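Local coordinates for rhusiopathiae surface protein B (Erysipelothrix rhusiopathiae, PDB 3V10), which probably binds collagen as a cell-wall-anchored surface adhesin, the present chain being its collagen-binding region, at residues E7-I21 / N138-S152. Numbering follows the deposited sequence.
Sequences EAIFTQFDVNPKGLI and NLGLGSLDKQMITIS
Asn138 and Leu139 meet the ring of Phe13: Asn138 CA lies 3.7 Å from CE2, while Leu139 CD1 approaches CE1. Phe13 CG stands anti to the backbone N, which carries the ring across to this turn. The turn is type I', with Asn138 OD1 accepting from Gly140 N as an Asx turn. Leu141 CD1 lies over one face of the Phe10 ring, 3.9 Å from its centroid and 8° off the normal, a CH-pi contact, and Ile9 CG1 lies over the opposite face. Ser143 is joined by water: one molecule links its N to Glu7 O, another its OG to Phe10 O. The two methyls of Leu144 part, CD1 to Phe13 CB (3.7 Å) and CD2 to Phe10 CB (3.9 Å). This irregular segment thus packs along strand 10-16, which pairs antiparallel with strand 28-35, in the Ig-like N-terminal part of the chain. Extended beyond CG, Gln147 places NE2 2.7 Å from Phe13 O; the bond is bent (135°). Phe13 O lies close to the plane of the Gln147 amide, but NE2 comes in 53° above the Phe13 carbonyl plane. Ile149 CD1 packs on Val15 CG1 at 3.7 Å, the two side chains crossing at about a right angle. A short parallel pairing comes last, with Ile21 opposite Ile151: Ile21 N donates to Thr150 O (2.8 Å, nearly straight) and Ser152 N to Ile21 O (2.8 Å), while a water bridges Gly19 O and Thr150 N.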
ATOM      1  N   GLU A   7     -21.799   1.925  21.125  1.00 17.17           N
ATOM      2  CA  GLU A   7     -21.921   2.978  22.136  1.00 16.46           C
ATOM      3  C   GLU A   7     -21.468   4.303  21.522  1.00 17.84           C
ATOM      4  O   GLU A   7     -20.704   4.314  20.556  1.00 15.86           O
ATOM      5  CB  GLU A   7     -21.047   2.659  23.346  1.00 16.63           C
ATOM      6  CG  GLU A   7     -21.591   1.572  24.237  1.00 16.00           C
ATOM      7  CD  GLU A   7     -22.910   1.973  24.869  1.00 20.27           C
ATOM      8  OE1 GLU A   7     -23.951   1.851  24.200  1.00 22.43           O
ATOM      9  OE2 GLU A   7     -22.904   2.424  26.031  1.00 22.99           O
ATOM     10  N   ALA A   8     -21.919   5.416  22.101  1.00 16.26           N
ATOM     11  CA  ALA A   8     -21.580   6.743  21.595  1.00 14.82           C
ATOM     12  C   ALA A   8     -20.286   7.311  22.178  1.00 15.23           C
ATOM     13  O   ALA A   8     -20.283   8.412  22.727  1.00 15.23           O
ATOM     14  CB  ALA A   8     -22.734   7.705  21.866  1.00 16.30           C
ATOM     15  N   ILE A   9     -19.190   6.569  22.046  1.00 14.25           N
ATOM     16  CA  ILE A   9     -17.897   7.012  22.574  1.00 13.26           C
ATOM     17  C   ILE A   9     -16.949   7.498  21.486  1.00 13.56           C
ATOM     18  O   ILE A   9     -15.828   7.926  21.778  1.00 15.04           O
ATOM     19  CB  ILE A   9     -17.173   5.878  23.359  1.00 13.04           C
ATOM     20  CG1 ILE A   9     -16.998   4.644  22.472  1.00 12.38           C
ATOM     21  CG2 ILE A   9     -17.960   5.522  24.606  1.00 14.22           C
ATOM     22  CD1 ILE A   9     -15.973   3.663  22.991  1.00 11.21           C
ATOM     23  N   PHE A  10     -17.405   7.453  20.239  1.00 13.78           N
ATOM     24  CA  PHE A  10     -16.585   7.865  19.109  1.00 14.79           C
ATOM     25  C   PHE A  10     -16.793   9.324  18.732  1.00 16.78           C
ATOM     26  O   PHE A  10     -17.849   9.715  18.223  1.00 17.27           O
ATOM     27  CB  PHE A  10     -16.860   6.920  17.944  1.00 14.29           C
ATOM     28  CG  PHE A  10     -16.729   5.474  18.333  1.00 13.81           C
ATOM     29  CD1 PHE A  10     -17.845   4.734  18.713  1.00 14.71           C
ATOM     30  CD2 PHE A  10     -15.473   4.876  18.417  1.00 13.71           C
ATOM     31  CE1 PHE A  10     -17.711   3.424  19.176  1.00 12.82           C
ATOM     32  CE2 PHE A  10     -15.331   3.572  18.878  1.00 11.47           C
ATOM     33  CZ  PHE A  10     -16.449   2.844  19.258  1.00 12.60           C
ATOM     34  N   THR A  11     -15.750  10.112  18.986  1.00 19.63           N
ATOM     35  CA  THR A  11     -15.747  11.554  18.755  1.00 20.67           C
ATOM     36  C   THR A  11     -15.294  12.038  17.380  1.00 20.83           C
ATOM     37  O   THR A  11     -15.477  13.212  17.049  1.00 21.37           O
ATOM     38  CB  THR A  11     -14.862  12.254  19.802  1.00 21.19           C
ATOM     39  OG1 THR A  11     -13.508  11.812  19.645  1.00 23.01           O
ATOM     40  CG2 THR A  11     -15.333  11.919  21.212  1.00 23.14           C
ATOM     41  N   GLN A  12     -14.698  11.159  16.581  1.00 20.45           N
ATOM     42  CA  GLN A  12     -14.233  11.553  15.258  1.00 19.08           C
ATOM     43  C   GLN A  12     -14.206  10.368  14.306  1.00 17.74           C
ATOM     44  O   GLN A  12     -13.930   9.241  14.715  1.00 16.26           O
ATOM     45  CB  GLN A  12     -12.828  12.169  15.342  1.00 19.96           C
ATOM     46  CG  GLN A  12     -12.773  13.509  16.072  1.00 21.76           C
ATOM     47  CD  GLN A  12     -11.364  14.059  16.203  1.00 22.62           C
ATOM     48  OE1 GLN A  12     -10.391  13.417  15.800  1.00 27.67           O
ATOM     49  NE2 GLN A  12     -11.247  15.256  16.772  1.00 25.60           N
ATOM     50  N   PHE A  13     -14.493  10.629  13.035  1.00 16.85           N
ATOM     51  CA  PHE A  13     -14.488   9.575  12.027  1.00 17.07           C
ATOM     52  C   PHE A  13     -14.325  10.162  10.634  1.00 18.03           C
ATOM     53  O   PHE A  13     -15.092  11.036  10.227  1.00 18.53           O
ATOM     54  CB  PHE A  13     -15.782   8.764  12.102  1.00 16.45           C
ATOM     55  CG  PHE A  13     -15.907   7.727  11.024  1.00 17.48           C
ATOM     56  CD1 PHE A  13     -14.857   6.855  10.758  1.00 17.51           C
ATOM     57  CD2 PHE A  13     -17.068   7.631  10.262  1.00 17.27           C
ATOM     58  CE1 PHE A  13     -14.958   5.902   9.745  1.00 16.87           C
ATOM     59  CE2 PHE A  13     -17.178   6.677   9.243  1.00 16.91           C
ATOM     60  CZ  PHE A  13     -16.118   5.816   8.989  1.00 17.99           C
ATOM     61  N   ASP A  14     -13.329   9.677   9.898  1.00 17.34           N
ATOM     62  CA  ASP A  14     -13.085  10.180   8.555  1.00 18.79           C
ATOM     63  C   ASP A  14     -12.412   9.148   7.655  1.00 18.12           C
ATOM     64  O   ASP A  14     -11.622   8.327   8.117  1.00 19.03           O
ATOM     65  CB  ASP A  14     -12.234  11.447   8.632  1.00 21.26           C
ATOM     66  CG  ASP A  14     -12.239  12.229   7.338  1.00 23.17           C
ATOM     67  OD1 ASP A  14     -13.323  12.367   6.731  1.00 26.24           O
ATOM     68  OD2 ASP A  14     -11.164  12.714   6.935  1.00 26.34           O
ATOM     69  N   VAL A  15     -12.738   9.194   6.367  1.00 17.78           N
ATOM     70  CA  VAL A  15     -12.173   8.267   5.393  1.00 17.21           C
ATOM     71  C   VAL A  15     -11.388   8.993   4.306  1.00 18.65           C
ATOM     72  O   VAL A  15     -11.848   9.992   3.749  1.00 20.18           O
ATOM     73  CB  VAL A  15     -13.275   7.435   4.700  1.00 17.67           C
ATOM     74  CG1 VAL A  15     -12.640   6.418   3.759  1.00 16.59           C
ATOM     75  CG2 VAL A  15     -14.141   6.746   5.739  1.00 18.66           C
ATOM     76  N   ASN A  16     -10.204   8.474   4.000  1.00 18.91           N
ATOM     77  CA  ASN A  16      -9.343   9.057   2.980  1.00 19.18           C
ATOM     78  C   ASN A  16      -8.710   7.938   2.153  1.00 19.22           C
ATOM     79  O   ASN A  16      -8.435   6.854   2.666  1.00 18.47           O
ATOM     80  CB  ASN A  16      -8.248   9.911   3.635  1.00 18.87           C
ATOM     81  CG  ASN A  16      -8.794  11.187   4.264  1.00 21.70           C
ATOM     82  OD1 ASN A  16      -9.183  12.122   3.562  1.00 24.24           O
ATOM     83  ND2 ASN A  16      -8.829  11.227   5.592  1.00 23.57           N
ATOM     84  N   PRO A  17      -8.498   8.177   0.850  1.00 17.98           N
ATOM     85  CA  PRO A  17      -8.833   9.427   0.157  1.00 19.79           C
ATOM     86  C   PRO A  17     -10.333   9.535  -0.115  1.00 19.86           C
ATOM     87  O   PRO A  17     -11.056   8.541  -0.072  1.00 21.19           O
ATOM     88  CB  PRO A  17      -8.010   9.334  -1.126  1.00 20.13           C
ATOM     89  CG  PRO A  17      -7.999   7.852  -1.401  1.00 18.87           C
ATOM     90  CD  PRO A  17      -7.749   7.265  -0.033  1.00 16.76           C
ATOM     91  N   LYS A  18     -10.803  10.748  -0.377  1.00 22.39           N
ATOM     92  CA  LYS A  18     -12.213  10.948  -0.678  1.00 22.34           C
ATOM     93  C   LYS A  18     -12.372  10.991  -2.188  1.00 21.91           C
ATOM     94  O   LYS A  18     -11.390  11.130  -2.916  1.00 23.43           O
ATOM     95  CB  LYS A  18     -12.724  12.244  -0.044  1.00 25.41           C
ATOM     96  CG  LYS A  18     -12.739  12.205   1.477  1.00 24.32           C
ATOM     97  CD  LYS A  18     -13.300  13.491   2.060  1.00 28.29           C
ATOM     98  CE  LYS A  18     -13.371  13.425   3.577  1.00 28.01           C
ATOM     99  NZ  LYS A  18     -13.850  14.709   4.164  1.00 31.10           N
ATOM    100  N   GLY A  19     -13.606  10.866  -2.659  1.00 19.57           N
ATOM    101  CA  GLY A  19     -13.841  10.870  -4.091  1.00 18.51           C
ATOM    102  C   GLY A  19     -13.695   9.476  -4.673  1.00 17.72           C
ATOM    103  O   GLY A  19     -13.444   8.510  -3.945  1.00 17.73           O
ATOM    104  N   LEU A  20     -13.849   9.364  -5.989  1.00 15.89           N
ATOM    105  CA  LEU A  20     -13.742   8.077  -6.660  1.00 16.05           C
ATOM    106  C   LEU A  20     -12.336   7.499  -6.535  1.00 16.17           C
ATOM    107  O   LEU A  20     -11.363   8.113  -6.966  1.00 15.42           O
ATOM    108  CB  LEU A  20     -14.117   8.229  -8.135  1.00 16.22           C
ATOM    109  CG  LEU A  20     -14.191   6.985  -9.021  1.00 14.13           C
ATOM    110  CD1 LEU A  20     -15.198   5.979  -8.456  1.00 13.19           C
ATOM    111  CD2 LEU A  20     -14.591   7.408 -10.427  1.00 16.71           C
ATOM    112  N   ILE A  21     -12.233   6.321  -5.930  1.00 13.70           N
ATOM    113  CA  ILE A  21     -10.944   5.670  -5.764  1.00 14.75           C
ATOM    114  C   ILE A  21     -10.670   4.895  -7.046  1.00 15.20           C
ATOM    115  O   ILE A  21     -11.446   4.027  -7.440  1.00 16.42           O
ATOM    116  CB  ILE A  21     -10.952   4.743  -4.535  1.00 14.38           C
ATOM    117  CG1 ILE A  21     -11.155   5.590  -3.275  1.00 18.96           C
ATOM    118  CG2 ILE A  21      -9.638   3.963  -4.447  1.00 16.53           C
ATOM    119  CD1 ILE A  21     -11.317   4.790  -2.002  1.00 18.77           C
ATOM    120  N   ASN A 138     -19.759   3.166   8.284  1.00 14.12           N
ATOM    121  CA  ASN A 138     -19.508   3.812   9.563  1.00 14.76           C
ATOM    122  C   ASN A 138     -18.698   2.783  10.351  1.00 14.70           C
ATOM    123  O   ASN A 138     -18.667   2.798  11.580  1.00 13.36           O
ATOM    124  CB  ASN A 138     -20.815   4.157  10.304  1.00 15.17           C
ATOM    125  CG  ASN A 138     -21.747   2.969  10.453  1.00 17.00           C
ATOM    126  OD1 ASN A 138     -21.346   1.818  10.297  1.00 16.52           O
ATOM    127  ND2 ASN A 138     -23.011   3.250  10.771  1.00 17.32           N
ATOM    128  N   LEU A 139     -18.028   1.897   9.610  1.00 13.70           N
ATOM    129  CA  LEU A 139     -17.212   0.823  10.184  1.00 14.74           C
ATOM    130  C   LEU A 139     -17.986  -0.044  11.171  1.00 13.84           C
ATOM    131  O   LEU A 139     -17.393  -0.711  12.021  1.00 15.91           O
ATOM    132  CB  LEU A 139     -15.968   1.389  10.872  1.00 15.54           C
ATOM    133  CG  LEU A 139     -14.887   1.958   9.950  1.00 14.48           C
ATOM    134  CD1 LEU A 139     -13.706   2.440  10.774  1.00 16.50           C
ATOM    135  CD2 LEU A 139     -14.447   0.882   8.958  1.00 13.35           C
ATOM    136  N   GLY A 140     -19.309  -0.032  11.057  1.00 13.19           N
ATOM    137  CA  GLY A 140     -20.129  -0.828  11.950  1.00 15.83           C
ATOM    138  C   GLY A 140     -20.448  -0.154  13.272  1.00 15.41           C
ATOM    139  O   GLY A 140     -21.174  -0.706  14.095  1.00 17.96           O
ATOM    140  N   LEU A 141     -19.913   1.043  13.483  1.00 13.08           N
ATOM    141  CA  LEU A 141     -20.163   1.781  14.719  1.00 12.39           C
ATOM    142  C   LEU A 141     -21.489   2.529  14.558  1.00 12.42           C
ATOM    143  O   LEU A 141     -21.552   3.605  13.958  1.00 11.39           O
ATOM    144  CB  LEU A 141     -19.002   2.742  14.984  1.00 11.85           C
ATOM    145  CG  LEU A 141     -17.620   2.065  14.942  1.00 10.97           C
ATOM    146  CD1 LEU A 141     -16.514   3.110  15.042  1.00 14.24           C
ATOM    147  CD2 LEU A 141     -17.503   1.055  16.074  1.00 11.89           C
ATOM    148  N   GLY A 142     -22.548   1.926  15.094  1.00 13.22           N
ATOM    149  CA  GLY A 142     -23.891   2.473  14.982  1.00 14.35           C
ATOM    150  C   GLY A 142     -24.172   3.911  15.378  1.00 14.86           C
ATOM    151  O   GLY A 142     -25.158   4.492  14.918  1.00 13.62           O
ATOM    152  N   SER A 143     -23.329   4.487  16.225  1.00 15.11           N
ATOM    153  CA  SER A 143     -23.524   5.865  16.678  1.00 14.37           C
ATOM    154  C   SER A 143     -23.067   6.878  15.640  1.00 16.41           C
ATOM    155  O   SER A 143     -23.410   8.061  15.716  1.00 16.81           O
ATOM    156  CB  SER A 143     -22.742   6.105  17.969  1.00 14.73           C
ATOM    157  OG  SER A 143     -21.347   6.019  17.723  1.00 14.44           O
ATOM    158  N   LEU A 144     -22.294   6.414  14.666  1.00 14.23           N
ATOM    159  CA  LEU A 144     -21.769   7.306  13.642  1.00 15.80           C
ATOM    160  C   LEU A 144     -22.554   7.304  12.346  1.00 16.15           C
ATOM    161  O   LEU A 144     -23.142   6.289  11.959  1.00 15.16           O
ATOM    162  CB  LEU A 144     -20.315   6.939  13.331  1.00 15.88           C
ATOM    163  CG  LEU A 144     -19.348   6.910  14.514  1.00 16.69           C
ATOM    164  CD1 LEU A 144     -17.985   6.443  14.036  1.00 16.79           C
ATOM    165  CD2 LEU A 144     -19.258   8.296  15.149  1.00 17.20           C
ATOM    166  N   ASP A 145     -22.559   8.453  11.675  1.00 17.27           N
ATOM    167  CA  ASP A 145     -23.226   8.569  10.390  1.00 17.78           C
ATOM    168  C   ASP A 145     -22.282   7.927   9.374  1.00 18.74           C
ATOM    169  O   ASP A 145     -21.062   8.028   9.498  1.00 18.68           O
ATOM    170  CB  ASP A 145     -23.448  10.038  10.011  1.00 19.97           C
ATOM    171  CG  ASP A 145     -24.374  10.762  10.970  1.00 23.83           C
ATOM    172  OD1 ASP A 145     -25.317  10.126  11.489  1.00 25.44           O
ATOM    173  OD2 ASP A 145     -24.169  11.974  11.190  1.00 26.99           O
ATOM    174  N   LYS A 146     -22.840   7.256   8.376  1.00 18.38           N
ATOM    175  CA  LYS A 146     -22.010   6.617   7.366  1.00 19.57           C
ATOM    176  C   LYS A 146     -21.412   7.648   6.418  1.00 19.84           C
ATOM    177  O   LYS A 146     -21.999   8.703   6.170  1.00 18.53           O
ATOM    178  CB  LYS A 146     -22.834   5.616   6.556  1.00 19.80           C
ATOM    179  CG  LYS A 146     -23.418   4.476   7.367  1.00 20.53           C
ATOM    180  CD  LYS A 146     -24.183   3.509   6.471  1.00 22.85           C
ATOM    181  CE  LYS A 146     -24.853   2.402   7.276  1.00 24.51           C
ATOM    182  NZ  LYS A 146     -25.566   1.430   6.390  1.00 25.32           N
ATOM    183  N   GLN A 147     -20.228   7.340   5.905  1.00 18.09           N
ATOM    184  CA  GLN A 147     -19.561   8.207   4.950  1.00 18.80           C
ATOM    185  C   GLN A 147     -19.417   7.381   3.681  1.00 18.33           C
ATOM    186  O   GLN A 147     -19.127   6.187   3.746  1.00 18.72           O
ATOM    187  CB  GLN A 147     -18.199   8.653   5.483  1.00 21.50           C
ATOM    188  CG  GLN A 147     -18.305   9.750   6.534  1.00 22.98           C
ATOM    189  CD  GLN A 147     -16.958  10.299   6.952  1.00 24.00           C
ATOM    190  OE1 GLN A 147     -16.082  10.522   6.118  1.00 24.95           O
ATOM    191  NE2 GLN A 147     -16.789  10.535   8.248  1.00 24.65           N
ATOM    192  N   MET A 148     -19.636   8.007   2.530  1.00 17.32           N
ATOM    193  CA  MET A 148     -19.561   7.286   1.264  1.00 17.09           C
ATOM    194  C   MET A 148     -18.152   7.005   0.766  1.00 16.29           C
ATOM    195  O   MET A 148     -17.245   7.827   0.888  1.00 18.16           O
ATOM    196  CB  MET A 148     -20.330   8.034   0.162  1.00 16.54           C
ATOM    197  CG  MET A 148     -20.162   7.447  -1.254  1.00 19.18           C
ATOM    198  SD  MET A 148     -21.060   5.904  -1.631  1.00 12.97           S
ATOM    199  CE  MET A 148     -20.311   4.798  -0.616  1.00 24.13           C
ATOM    200  N   ILE A 149     -17.996   5.814   0.209  1.00 13.73           N
ATOM    201  CA  ILE A 149     -16.748   5.370  -0.380  1.00 14.36           C
ATOM    202  C   ILE A 149     -17.141   4.893  -1.768  1.00 13.36           C
ATOM    203  O   ILE A 149     -18.037   4.054  -1.918  1.00 13.71           O
ATOM    204  CB  ILE A 149     -16.113   4.197   0.412  1.00 13.58           C
ATOM    205  CG1 ILE A 149     -15.531   4.716   1.731  1.00 16.81           C
ATOM    206  CG2 ILE A 149     -15.046   3.511  -0.435  1.00 16.73           C
ATOM    207  CD1 ILE A 149     -14.838   3.649   2.571  1.00 15.90           C
ATOM    208  N   THR A 150     -16.502   5.466  -2.781  1.00 13.69           N
ATOM    209  CA  THR A 150     -16.766   5.107  -4.166  1.00 14.91           C
ATOM    210  C   THR A 150     -15.503   4.494  -4.750  1.00 15.14           C
ATOM    211  O   THR A 150     -14.440   5.119  -4.744  1.00 14.75           O
ATOM    212  CB  THR A 150     -17.165   6.347  -5.001  1.00 18.32           C
ATOM    213  OG1 THR A 150     -16.085   7.287  -5.013  1.00 22.57           O
ATOM    214  CG2 THR A 150     -18.390   7.011  -4.398  1.00 20.34           C
ATOM    215  N   ILE A 151     -15.628   3.267  -5.247  1.00 13.63           N
ATOM    216  CA  ILE A 151     -14.498   2.549  -5.814  1.00 14.59           C
ATOM    217  C   ILE A 151     -14.730   2.214  -7.276  1.00 14.91           C
ATOM    218  O   ILE A 151     -15.756   1.644  -7.640  1.00 13.80           O
ATOM    219  CB  ILE A 151     -14.236   1.228  -5.051  1.00 14.78           C
ATOM    220  CG1 ILE A 151     -13.827   1.529  -3.606  1.00 18.29           C
ATOM    221  CG2 ILE A 151     -13.149   0.418  -5.761  1.00 15.44           C
ATOM    222  CD1 ILE A 151     -13.718   0.293  -2.737  1.00 19.97           C
ATOM    223  N   SER A 152     -13.763   2.567  -8.109  1.00 15.57           N
ATOM    224  CA  SER A 152     -13.864   2.299  -9.531  1.00 15.36           C
ATOM    225  C   SER A 152     -13.541   0.850  -9.860  1.00 15.88           C
ATOM    226  O   SER A 152     -12.516   0.314  -9.435  1.00 15.70           O
ATOM    227  CB  SER A 152     -12.916   3.205 -10.313  1.00 17.82           C
ATOM    228  OG  SER A 152     -12.834   2.779 -11.662  1.00 18.96           O
TER
HETATM  229  O   HOH W   1     -21.239   3.190  17.961  1.00 15.70           O
HETATM  230  O   HOH W   2     -20.198   8.149  18.996  1.00 12.64           O
HETATM  231  O   HOH W   3     -14.546   7.562  -1.737  1.00 13.47           O